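PDB 6VC5: endoglucanase from Komagataeibacter sucrofermentans, which probably hydrolyses internal beta-1,4-glucosidic linkages in cellulose and related beta-glucans. Local coordinates for residues N88-A101 and I113-M127. Sequence-based numbering, arbitrary orientation.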
loop_
_atom_site.group_PDB
_atom_site.type_symbol
_atom_site.label_atom_id
_atom_site.label_comp_id
_atom_site.label_asym_id
_atom_site.label_seq_id
_atom_site.Cartn_x
_atom_site.Cartn_y
_atom_site.Cartn_z
ATOM N N ASN A 88 -7.974 -2.915 -12.086
ATOM C CA ASN A 88 -7.877 -2.447 -10.714
ATOM C C ASN A 88 -6.451 -2.602 -10.201
ATOM O O ASN A 88 -5.605 -3.272 -10.811
ATOM C CB ASN A 88 -8.833 -3.243 -9.825
ATOM C CG ASN A 88 -8.400 -4.679 -9.687
ATOM O OD1 ASN A 88 -8.328 -5.412 -10.682
ATOM N ND2 ASN A 88 -8.078 -5.089 -8.453
ATOM N N ALA A 89 -6.185 -1.947 -9.077
ATOM C CA ALA A 89 -4.951 -2.123 -8.322
ATOM C C ALA A 89 -5.356 -2.537 -6.917
ATOM O O ALA A 89 -6.012 -1.770 -6.202
ATOM C CB ALA A 89 -4.108 -0.845 -8.289
ATOM N N THR A 90 -4.959 -3.744 -6.521
ATOM C CA THR A 90 -5.476 -4.311 -5.284
ATOM C C THR A 90 -5.088 -3.489 -4.056
ATOM O O THR A 90 -5.840 -3.461 -3.074
ATOM C CB THR A 90 -5.001 -5.759 -5.195
ATOM O OG1 THR A 90 -5.527 -6.480 -6.318
ATOM C CG2 THR A 90 -5.500 -6.433 -3.921
ATOM N N ASP A 91 -3.946 -2.793 -4.084
ATOM C CA ASP A 91 -3.605 -1.975 -2.926
ATOM C C ASP A 91 -4.559 -0.796 -2.783
ATOM O O ASP A 91 -4.944 -0.446 -1.665
ATOM C CB ASP A 91 -2.125 -1.570 -2.928
ATOM C CG ASP A 91 -1.754 -0.597 -4.034
ATOM O OD1 ASP A 91 -2.372 -0.617 -5.119
ATOM O OD2 ASP A 91 -0.781 0.165 -3.812
ATOM N N GLY A 92 -4.974 -0.196 -3.901
ATOM C CA GLY A 92 -5.999 0.836 -3.829
ATOM C C GLY A 92 -7.308 0.315 -3.269
ATOM O O GLY A 92 -7.915 0.933 -2.385
ATOM N N ASP A 93 -7.755 -0.845 -3.760
ATOM C CA ASP A 93 -8.972 -1.463 -3.233
ATOM C C ASP A 93 -8.879 -1.661 -1.717
ATOM O O ASP A 93 -9.813 -1.327 -0.970
ATOM C CB ASP A 93 -9.221 -2.810 -3.925
ATOM C CG ASP A 93 -9.258 -2.717 -5.461
ATOM O OD1 ASP A 93 -9.745 -1.708 -6.016
ATOM O OD2 ASP A 93 -8.824 -3.689 -6.125
ATOM N N LEU A 94 -7.740 -2.182 -1.238
ATOM C CA LEU A 94 -7.592 -2.496 0.185
ATOM C C LEU A 94 -7.448 -1.243 1.044
ATOM O O LEU A 94 -7.894 -1.233 2.198
ATOM C CB LEU A 94 -6.376 -3.405 0.384
ATOM C CG LEU A 94 -6.583 -4.846 -0.069
ATOM C CD1 LEU A 94 -5.264 -5.598 0.024
ATOM C CD2 LEU A 94 -7.675 -5.565 0.726
ATOM N N LEU A 95 -6.824 -0.187 0.510
ATOM C CA LEU A 95 -6.707 1.071 1.253
ATOM C C LEU A 95 -8.061 1.749 1.413
ATOM O O LEU A 95 -8.391 2.245 2.502
ATOM C CB LEU A 95 -5.727 2.003 0.537
ATOM C CG LEU A 95 -4.254 1.616 0.663
ATOM C CD1 LEU A 95 -3.493 2.314 -0.459
ATOM C CD2 LEU A 95 -3.690 1.992 2.027
ATOM N N ILE A 96 -8.852 1.786 0.333
ATOM C CA ILE A 96 -10.196 2.350 0.395
ATOM C C ILE A 96 -11.050 1.574 1.399
ATOM O O ILE A 96 -11.760 2.160 2.224
ATOM C CB ILE A 96 -10.812 2.373 -1.018
ATOM C CG1 ILE A 96 -10.081 3.395 -1.895
ATOM C CG2 ILE A 96 -12.294 2.676 -0.946
ATOM C CD1 ILE A 96 -10.430 3.299 -3.386
ATOM N N ALA A 97 -10.991 0.238 1.348
ATOM C CA ALA A 97 -11.777 -0.572 2.275
ATOM C C ALA A 97 -11.374 -0.326 3.729
ATOM O O ALA A 97 -12.239 -0.189 4.603
ATOM C CB ALA A 97 -11.637 -2.053 1.924
ATOM N N LEU A 98 -10.068 -0.266 4.010
ATOM C CA LEU A 98 -9.629 0.012 5.378
ATOM C C LEU A 98 -10.120 1.375 5.849
ATOM O O LEU A 98 -10.611 1.509 6.978
ATOM C CB LEU A 98 -8.105 -0.062 5.475
ATOM C CG LEU A 98 -7.510 0.281 6.844
ATOM C CD1 LEU A 98 -7.991 -0.670 7.913
ATOM C CD2 LEU A 98 -5.999 0.214 6.725
ATOM N N ALA A 99 -10.041 2.385 4.975
ATOM C CA ALA A 99 -10.501 3.724 5.345
ATOM C C ALA A 99 -11.997 3.741 5.648
ATOM O O ALA A 99 -12.445 4.411 6.592
ATOM C CB ALA A 99 -10.179 4.698 4.212
ATOM N N LEU A 100 -12.794 3.035 4.834
ATOM C CA LEU A 100 -14.231 2.937 5.095
ATOM C C LEU A 100 -14.524 2.231 6.412
ATOM O O LEU A 100 -15.443 2.627 7.140
ATOM C CB LEU A 100 -14.927 2.211 3.939
ATOM C CG LEU A 100 -15.104 3.104 2.719
ATOM C CD1 LEU A 100 -15.298 2.273 1.474
ATOM C CD2 LEU A 100 -16.276 4.054 2.915
ATOM N N ALA A 101 -13.764 1.181 6.726
ATOM C CA ALA A 101 -13.924 0.507 8.009
ATOM C C ALA A 101 -13.631 1.460 9.158
ATOM O O ALA A 101 -14.384 1.528 10.132
ATOM C CB ALA A 101 -13.010 -0.715 8.077
ATOM N N ILE A 113 -19.379 0.749 6.826
ATOM C CA ILE A 113 -18.961 -0.620 7.120
ATOM C C ILE A 113 -19.427 -1.561 6.017
ATOM O O ILE A 113 -18.672 -2.427 5.566
ATOM C CB ILE A 113 -19.478 -1.054 8.504
ATOM C CG1 ILE A 113 -18.952 -0.103 9.582
ATOM C CG2 ILE A 113 -19.085 -2.497 8.790
ATOM C CD1 ILE A 113 -17.454 -0.113 9.721
ATOM N N GLN A 114 -20.676 -1.410 5.567
ATOM C CA GLN A 114 -21.155 -2.243 4.468
ATOM C C GLN A 114 -20.337 -2.014 3.202
ATOM O O GLN A 114 -20.031 -2.964 2.473
ATOM C CB GLN A 114 -22.625 -1.975 4.168
ATOM C CG GLN A 114 -23.183 -2.991 3.176
ATOM C CD GLN A 114 -22.906 -4.428 3.607
ATOM O OE1 GLN A 114 -23.281 -4.845 4.707
ATOM N NE2 GLN A 114 -22.230 -5.188 2.748
ATOM N N ASP A 115 -20.003 -0.754 2.913
ATOM C CA ASP A 115 -19.167 -0.456 1.751
ATOM C C ASP A 115 -17.835 -1.193 1.837
ATOM O O ASP A 115 -17.359 -1.772 0.845
ATOM C CB ASP A 115 -18.907 1.054 1.651
ATOM C CG ASP A 115 -20.159 1.868 1.345
ATOM O OD1 ASP A 115 -21.091 1.329 0.708
ATOM O OD2 ASP A 115 -20.193 3.069 1.723
ATOM N N ALA A 116 -17.210 -1.173 3.020
ATOM C CA ALA A 116 -15.937 -1.860 3.207
ATOM C C ALA A 116 -16.093 -3.361 3.000
ATOM O O ALA A 116 -15.282 -3.987 2.303
ATOM C CB ALA A 116 -15.381 -1.557 4.598
ATOM N N MET A 117 -17.149 -3.945 3.571
ATOM C CA MET A 117 -17.370 -5.385 3.448
ATOM C C MET A 117 -17.631 -5.797 2.002
ATOM O O MET A 117 -17.181 -6.870 1.573
ATOM C CB MET A 117 -18.504 -5.815 4.375
ATOM C CG MET A 117 -18.111 -5.692 5.833
ATOM S SD MET A 117 -19.255 -6.409 7.032
ATOM C CE MET A 117 -20.673 -5.406 6.728
ATOM N N ASN A 118 -18.318 -4.954 1.230
ATOM C CA ASN A 118 -18.513 -5.250 -0.191
ATOM C C ASN A 118 -17.183 -5.302 -0.938
ATOM O O ASN A 118 -16.958 -6.208 -1.749
ATOM C CB ASN A 118 -19.437 -4.220 -0.830
ATOM C CG ASN A 118 -20.878 -4.381 -0.385
ATOM O OD1 ASN A 118 -21.262 -5.430 0.133
ATOM N ND2 ASN A 118 -21.677 -3.340 -0.573
ATOM N N ILE A 119 -16.286 -4.342 -0.673
ATOM C CA ILE A 119 -14.969 -4.359 -1.313
ATOM C C ILE A 119 -14.187 -5.595 -0.892
ATOM O O ILE A 119 -13.588 -6.289 -1.725
ATOM C CB ILE A 119 -14.191 -3.072 -0.989
ATOM C CG1 ILE A 119 -14.946 -1.844 -1.503
ATOM C CG2 ILE A 119 -12.784 -3.128 -1.590
ATOM C CD1 ILE A 119 -14.499 -0.536 -0.851
ATOM N N TYR A 120 -14.131 -5.856 0.419
ATOM C CA TYR A 120 -13.343 -6.991 0.900
ATOM C C TYR A 120 -13.854 -8.291 0.305
ATOM O O TYR A 120 -13.061 -9.159 -0.084
ATOM C CB TYR A 120 -13.394 -7.067 2.428
ATOM C CG TYR A 120 -12.515 -6.072 3.158
ATOM C CD1 TYR A 120 -11.178 -5.897 2.821
ATOM C CD2 TYR A 120 -13.021 -5.344 4.230
ATOM C CE1 TYR A 120 -10.367 -4.996 3.511
ATOM C CE2 TYR A 120 -12.228 -4.445 4.933
ATOM C CZ TYR A 120 -10.906 -4.275 4.577
ATOM O OH TYR A 120 -10.118 -3.388 5.270
ATOM N N GLY A 121 -15.180 -8.437 0.224
ATOM C CA GLY A 121 -15.755 -9.632 -0.367
ATOM C C GLY A 121 -15.289 -9.855 -1.794
ATOM O O GLY A 121 -14.983 -10.984 -2.190
ATOM N N ASP A 122 -15.224 -8.785 -2.585
ATOM C CA ASP A 122 -14.784 -8.929 -3.969
ATOM C C ASP A 122 -13.269 -9.095 -4.109
ATOM O O ASP A 122 -12.820 -9.773 -5.039
ATOM C CB ASP A 122 -15.330 -7.778 -4.814
ATOM C CG ASP A 122 -16.738 -8.064 -5.325
ATOM O OD1 ASP A 122 -17.117 -9.261 -5.373
ATOM O OD2 ASP A 122 -17.465 -7.112 -5.677
ATOM N N VAL A 123 -12.464 -8.510 -3.219
ATOM C CA VAL A 123 -11.034 -8.830 -3.215
ATOM C C VAL A 123 -10.828 -10.321 -2.970
ATOM O O VAL A 123 -10.069 -10.989 -3.683
ATOM C CB VAL A 123 -10.282 -7.975 -2.180
ATOM C CG1 VAL A 123 -8.834 -8.472 -2.013
ATOM C CG2 VAL A 123 -10.287 -6.521 -2.594
ATOM N N LEU A 124 -11.502 -10.866 -1.957
ATOM C CA LEU A 124 -11.341 -12.284 -1.652
ATOM C C LEU A 124 -11.811 -13.154 -2.807
ATOM O O LEU A 124 -11.171 -14.163 -3.139
ATOM C CB LEU A 124 -12.117 -12.621 -0.378
ATOM C CG LEU A 124 -11.760 -13.918 0.344
ATOM C CD1 LEU A 124 -10.303 -13.891 0.796
ATOM C CD2 LEU A 124 -12.692 -14.143 1.529
ATOM N N LYS A 125 -12.921 -12.772 -3.442
ATOM C CA LYS A 125 -13.509 -13.592 -4.497
ATOM C C LYS A 125 -12.742 -13.477 -5.815
ATOM O O LYS A 125 -12.533 -14.484 -6.500
ATOM C CB LYS A 125 -14.973 -13.205 -4.692
ATOM C CG LYS A 125 -15.679 -13.957 -5.809
ATOM C CD LYS A 125 -16.845 -13.145 -6.362
ATOM C CE LYS A 125 -18.091 -13.258 -5.492
ATOM N NZ LYS A 125 -19.308 -13.561 -6.303
ATOM N N LEU A 126 -12.325 -12.269 -6.197
ATOM C CA LEU A 126 -11.767 -12.039 -7.525
ATOM C C LEU A 126 -10.248 -11.930 -7.558
ATOM O O LEU A 126 -9.657 -12.139 -8.623
ATOM C CB LEU A 126 -12.350 -10.753 -8.130
ATOM C CG LEU A 126 -13.877 -10.690 -8.180
ATOM C CD1 LEU A 126 -14.320 -9.310 -8.614
ATOM C CD2 LEU A 126 -14.449 -11.756 -9.109
ATOM N N MET A 127 -9.598 -11.603 -6.440
ATOM C CA MET A 127 -8.170 -11.295 -6.439
ATOM C C MET A 127 -7.349 -12.291 -5.638
ATOM O O MET A 127 -6.228 -11.970 -5.240
ATOM C CB MET A 127 -7.905 -9.885 -5.919
ATOM C CG MET A 127 -8.437 -8.791 -6.805
ATOM S SD MET A 127 -7.514 -8.629 -8.396
ATOM C CE MET A 127 -8.866 -8.906 -9.508
#
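Helices 90-106 and 110-126 pack as an antiparallel helical hairpin, one inner-outer pair of the (alpha/alpha)6 barrel characteristic of glycosyl hydrolase family 8. The axes of segments 90-101 and 113-126 approach to 7.9 Å with their directions 153° apart. Small residues permit this closeness: Ala97 and Ala116 bring their CA atoms to 4.5 Å, and Ala116 CB lies 3.4 Å from Ala97 O. Ile119 is a knob in the hole formed by Asp93, Ile96, Ala97 and Leu100. Its two branches divide the work: CG1 is anti to the carbonyl carbon (chi1 -61°) and carries CD1 up to Leu100 CD1 and Ile96 CG2, whereas CG2 settles against Ala97 CB and Asp93 O. The same Leu100 CD1 also touches Asp115 CB, one turn before Ile119, 3.8 Å off. On the flank towards helix 159-169, the Tyr120 ring receives the Ala97 methyl over one face, a CH-pi contact with CB 3.7 Å from the centroid, and Leu94 CD2 in plane at its edge. The Tyr120 hydroxyl, buried beside Leu98, is hydrogen-bonded to Ser161, whose OG also bonds Leu94 O, so a single serine ties both helices to the next. At the end where the inner helix starts, Val123 sets CG2 against Asp93 CB and CG1 against Leu94 CD2. Met127, just past the helix, reaches Asn88 and Thr90 with a chain bent at chi2 and chi3; Thr90 OG1, against the sulfur, bonds Leu138 O. Asn88 ND2 is held within its own segment by Asp93 OD2 (2.8 Å), nearly in the amide plane, and crosses to Met127 SD through a weak but fairly straight bond (3.6 Å, 163°).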